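Local coordinates for chitinase A (Pteris ryukyuensis, PDB 5YLG), which probably hydrolyses glycosidic bonds of chitin as a family 18 glycoside hydrolase, this chain being its LysM domain, a carbohydrate-binding module, at residues I22-S25 with D26-W30; N37-Q40 with I41-V45. One frame throughout, in Å; residues are numbered along the deposited sequence.

Interaction 1 of 2, residues I22-S25 with D26-W30. With ZN (zinc ion), chain H; ZN (zinc ion), chain E.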
loop_
_atom_site.group_PDB
_atom_site.type_symbol
_atom_site.label_atom_id
_atom_site.label_comp_id
_atom_site.label_asym_id
_atom_site.label_seq_id
_atom_site.Cartn_x
_atom_site.Cartn_y
_atom_site.Cartn_z
ATOM N N ILE A 22 1.881 10.270 -1.833
ATOM C CA ILE A 22 3.219 9.670 -1.902
ATOM C C ILE A 22 3.413 9.027 -3.257
ATOM O O ILE A 22 2.476 8.704 -3.945
ATOM C CB ILE A 22 3.462 8.643 -0.819
ATOM C CG1 ILE A 22 2.448 7.507 -0.856
ATOM C CG2 ILE A 22 3.482 9.239 0.620
ATOM C CD1 ILE A 22 2.648 6.426 0.163
ATOM N N SER A 23 4.655 8.826 -3.648
ATOM C CA SER A 23 4.918 8.058 -4.860
ATOM C C SER A 23 4.628 6.573 -4.592
ATOM O O SER A 23 4.867 6.053 -3.520
ATOM C CB SER A 23 6.327 8.240 -5.418
ATOM O OG SER A 23 7.311 7.817 -4.503
ATOM N N LEU A 24 4.203 5.851 -5.637
ATOM C CA LEU A 24 4.113 4.387 -5.566
ATOM C C LEU A 24 5.492 3.728 -5.383
ATOM O O LEU A 24 5.608 2.745 -4.666
ATOM C CB LEU A 24 3.353 3.856 -6.773
ATOM C CG LEU A 24 3.227 2.365 -6.904
ATOM C CD1 LEU A 24 2.574 1.734 -5.667
ATOM C CD2 LEU A 24 2.366 2.042 -8.100
ATOM N N SER A 25 6.539 4.325 -5.946
ATOM C CA SER A 25 7.868 3.792 -5.702
ATOM C C SER A 25 8.313 3.957 -4.233
ATOM O O SER A 25 8.863 3.018 -3.677
ATOM C CB SER A 25 8.861 4.393 -6.663
ATOM O OG SER A 25 8.626 5.805 -6.841
ATOM N N ASP A 26 7.981 5.075 -3.601
ATOM C CA ASP A 26 8.316 5.217 -2.214
ATOM C C ASP A 26 7.534 4.175 -1.406
ATOM O O ASP A 26 8.072 3.500 -0.516
ATOM C CB ASP A 26 8.066 6.596 -1.795
ATOM C CG ASP A 26 9.193 7.560 -2.224
ATOM O OD1 ASP A 26 10.181 7.114 -2.795
ATOM O OD2 ASP A 26 9.030 8.760 -2.103
ATOM N N PHE A 27 6.249 4.058 -1.679
ATOM C CA PHE A 27 5.442 3.063 -1.008
ATOM C C PHE A 27 6.016 1.686 -1.150
ATOM O O PHE A 27 6.112 0.920 -0.199
ATOM C CB PHE A 27 4.024 3.070 -1.623
ATOM C CG PHE A 27 3.095 2.051 -1.071
ATOM C CD1 PHE A 27 2.362 2.249 0.077
ATOM C CD2 PHE A 27 2.926 0.876 -1.787
ATOM C CE1 PHE A 27 1.510 1.257 0.516
ATOM C CE2 PHE A 27 2.106 -0.114 -1.325
ATOM C CZ PHE A 27 1.381 0.128 -0.163
ATOM N N GLU A 28 6.432 1.310 -2.338
ATOM C CA GLU A 28 7.015 0.039 -2.501
ATOM C C GLU A 28 8.293 -0.159 -1.677
ATOM O O GLU A 28 8.521 -1.216 -1.103
ATOM C CB GLU A 28 7.303 -0.205 -3.968
ATOM C CG GLU A 28 6.095 -0.378 -4.865
ATOM C CD GLU A 28 6.368 -0.388 -6.379
ATOM O OE1 GLU A 28 7.504 -0.102 -6.828
ATOM O OE2 GLU A 28 5.390 -0.665 -7.072
ATOM N N SER A 29 9.097 0.905 -1.573
ATOM C CA SER A 29 10.351 0.844 -0.824
ATOM C C SER A 29 10.098 0.606 0.652
ATOM O O SER A 29 10.993 0.080 1.366
ATOM C CB SER A 29 11.189 2.110 -1.098
ATOM O OG SER A 29 10.841 3.080 -0.239
ATOM N N TRP A 30 8.935 0.933 1.146
ATOM C CA TRP A 30 8.564 0.718 2.534
ATOM C C TRP A 30 7.817 -0.592 2.757
ATOM O O TRP A 30 7.463 -0.949 3.876
ATOM C CB TRP A 30 7.643 1.831 3.027
ATOM C CG TRP A 30 8.172 3.201 2.800
ATOM C CD1 TRP A 30 9.508 3.549 2.710
ATOM C CD2 TRP A 30 7.445 4.392 2.601
ATOM N NE1 TRP A 30 9.633 4.867 2.474
ATOM C CE2 TRP A 30 8.395 5.433 2.368
ATOM C CE3 TRP A 30 6.100 4.693 2.545
ATOM C CZ2 TRP A 30 8.019 6.738 2.104
ATOM C CZ3 TRP A 30 5.734 5.998 2.240
ATOM C CH2 TRP A 30 6.667 6.995 2.061
HETATM ZN ZN ZN H . 7.230 -0.201 -8.651
HETATM ZN ZN ZN E . 10.165 10.089 -2.777
HETATM O O HOH W 1 6.580 9.927 -1.619
#
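Asp-26 OD2 is gripped from two directions, by a zinc ion at 1.9 Å and by a water that gives it a hydrogen bond while accepting one from Ser-23 N. Ser-23 is the N-cap of helix 24-29: its OG stands between the backbone N and the carbonyl carbon (chi1 61°), which brings it to the first turn, where it accepts from Asp-26 N at 3.0 Å. The pair thus resembles a capping box in which the reciprocal bond passes through water. Behind the cap, Ser-23 O receives a nearly straight bond from Phe-27 N (3.0 Å), opening the helical series.

Ile-22, just before the cap, supplies a hydrophobic staple. Its CD1 approaches Phe-27 CB at 4.0 Å and, on another flank, Trp-30 CZ3 at 3.7 Å. Leu-24 CD1 also meets the Phe-27 ring, at CD2 (4.0 Å), and that ring continues inward to helix 13-20 and strand 44-46 of the LysM fold. Glu-28 holds a second zinc ion unevenly, closer by OE1 than by OE2 (2.5 Å), with OE2 lying beside Leu-24 CG. With zinc and the amino end of a helix both close by, the Asp-26 carboxylate is likely to be favoured as the anion.

Interaction 2 of 2, residues N37-Q40 with I41-V45. With ZN (zinc ion), chain F.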
loop_
_atom_site.group_PDB
_atom_site.type_symbol
_atom_site.label_atom_id
_atom_site.label_comp_id
_atom_site.label_asym_id
_atom_site.label_seq_id
_atom_site.Cartn_x
_atom_site.Cartn_y
_atom_site.Cartn_z
ATOM N N ASN A 37 -0.386 -6.694 -7.274
ATOM C CA ASN A 37 -1.485 -7.271 -8.063
ATOM C C ASN A 37 -2.195 -8.387 -7.354
ATOM O O ASN A 37 -3.047 -9.092 -7.904
ATOM C CB ASN A 37 -1.092 -7.671 -9.499
ATOM C CG ASN A 37 -0.184 -8.847 -9.565
ATOM O OD1 ASN A 37 0.098 -9.657 -8.642
ATOM N ND2 ASN A 37 0.282 -9.065 -10.800
ATOM N N ASN A 38 -1.839 -8.647 -6.079
ATOM C CA ASN A 38 -2.380 -9.814 -5.345
ATOM C C ASN A 38 -2.582 -9.420 -3.854
ATOM O O ASN A 38 -2.290 -10.194 -2.998
ATOM C CB ASN A 38 -1.461 -11.065 -5.483
ATOM C CG ASN A 38 -2.120 -12.304 -4.973
ATOM O OD1 ASN A 38 -3.324 -12.454 -5.151
ATOM N ND2 ASN A 38 -1.342 -13.195 -4.409
ATOM N N LEU A 39 -3.098 -8.209 -3.677
ATOM C CA LEU A 39 -3.382 -7.706 -2.297
ATOM C C LEU A 39 -4.535 -8.528 -1.729
ATOM O O LEU A 39 -5.398 -8.923 -2.439
ATOM C CB LEU A 39 -3.733 -6.253 -2.306
ATOM C CG LEU A 39 -2.665 -5.242 -2.781
ATOM C CD1 LEU A 39 -3.313 -3.863 -2.757
ATOM C CD2 LEU A 39 -1.437 -5.401 -1.903
ATOM N N GLN A 40 -4.451 -8.748 -0.423
ATOM C CA GLN A 40 -5.496 -9.534 0.311
ATOM C C GLN A 40 -6.219 -8.554 1.225
ATOM O O GLN A 40 -5.607 -7.724 1.842
ATOM C CB GLN A 40 -4.862 -10.624 1.165
ATOM C CG GLN A 40 -3.859 -11.555 0.434
ATOM C CD GLN A 40 -4.559 -12.409 -0.587
ATOM O OE1 GLN A 40 -5.544 -13.101 -0.267
ATOM N NE2 GLN A 40 -4.146 -12.293 -1.859
ATOM N N ILE A 41 -7.535 -8.685 1.348
ATOM C CA ILE A 41 -8.272 -7.890 2.342
ATOM C C ILE A 41 -7.740 -8.304 3.683
ATOM O O ILE A 41 -7.567 -9.460 3.989
ATOM C CB ILE A 41 -9.799 -8.146 2.246
ATOM C CG1 ILE A 41 -10.345 -7.465 0.970
ATOM C CG2 ILE A 41 -10.463 -7.604 3.526
ATOM C CD1 ILE A 41 -11.704 -7.965 0.526
ATOM N N GLY A 42 -7.388 -7.311 4.519
ATOM C CA GLY A 42 -6.737 -7.554 5.819
ATOM C C GLY A 42 -5.258 -7.455 5.818
ATOM O O GLY A 42 -4.633 -7.438 6.852
ATOM N N GLN A 43 -4.622 -7.440 4.663
ATOM C CA GLN A 43 -3.202 -7.293 4.630
ATOM C C GLN A 43 -2.774 -5.936 5.209
ATOM O O GLN A 43 -3.496 -4.927 4.988
ATOM C CB GLN A 43 -2.731 -7.399 3.114
ATOM C CG GLN A 43 -1.266 -7.328 2.879
ATOM C CD GLN A 43 -0.926 -7.650 1.443
ATOM O OE1 GLN A 43 -1.744 -8.235 0.679
ATOM N NE2 GLN A 43 0.296 -7.315 1.052
ATOM N N VAL A 44 -1.649 -5.829 5.862
ATOM C CA VAL A 44 -1.210 -4.633 6.471
ATOM C C VAL A 44 -0.009 -4.075 5.687
ATOM O O VAL A 44 0.941 -4.808 5.377
ATOM C CB VAL A 44 -0.767 -4.863 7.911
ATOM C CG1 VAL A 44 -0.163 -3.659 8.521
ATOM C CG2 VAL A 44 -2.014 -5.350 8.676
ATOM N N VAL A 45 -0.092 -2.793 5.342
ATOM C CA VAL A 45 0.994 -2.105 4.608
ATOM C C VAL A 45 1.475 -0.909 5.338
ATOM O O VAL A 45 0.788 -0.372 6.211
ATOM C CB VAL A 45 0.490 -1.755 3.181
ATOM C CG1 VAL A 45 0.067 -2.970 2.456
ATOM C CG2 VAL A 45 -0.622 -0.712 3.223
HETATM ZN ZN ZN F . 1.422 -10.914 -8.415
#
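Gln-43 reaches back past Gln-40 to Leu-39. Its CB sits 3.2 Å from Gln-40 O. CG is anti to the backbone N (chi1 -177°), and from there the chain runs extended, which carries the amide back alongside the segment that precedes the turn. CD comes within 4.1 Å of Leu-39 CD2. At the tip, OE1 accepts from Gln-40 N at 3.0 Å, with an N-H...O angle of 157°, and also lies 3.4 Å from Leu-39 CA. Both OE1 and NE2 rest against the Leu-39 methyl CD2, at 3.8 and 3.9 Å.

The frame for this is a type II beta turn from Gln-40 to Gln-43, with Gly-42 at its third position in a backbone conformation where a beta carbon would collide with the carbonyl oxygen of Ile-41. Gln-43 N closes the turn on Gln-40 O at 3.0 Å, so Gln-43 engages both the carbonyl and the amide of Gln-40, one with its backbone and the other with its side chain. In the LysM fold this turn leads into strand 44-46, which pairs antiparallel with strand 4-6. Were the glutamine after Gly-42 replaced by an alanine, Gln-40 N would probably lose its acceptor and a gap would open beside Leu-39.

Gln-40 folds its own side chain back toward Asn-38, NE2 donating to Asn-38 O at 3.0 Å from well above the carbonyl plane (55°). Its amide is turned only slightly from that of Gln-43. Next to Asn-38, Asn-37 OD1 binds a zinc ion together with Asp-35.

Two ways of securing a chain segment appear in one small domain: interaction 1 fixes the start of a helix, interaction 2 the turn before a strand. They lie in series along the chain, on opposite sides of its centre and with their own centres about 15 Å apart, yet they meet through Phe-27 CZ and Val-45 CB at 3.9 Å. That packing brings helix 24-29 onto the small sheet. Zinc sites mark both regions: the side chain of Glu-28 is about 10 Å from that of Asn-37 and about 9 Å from that of Asp-35. The connection between helix 24-29 and strand 44-46 belongs to the region that binds chitin oligosaccharides in related LysM domains.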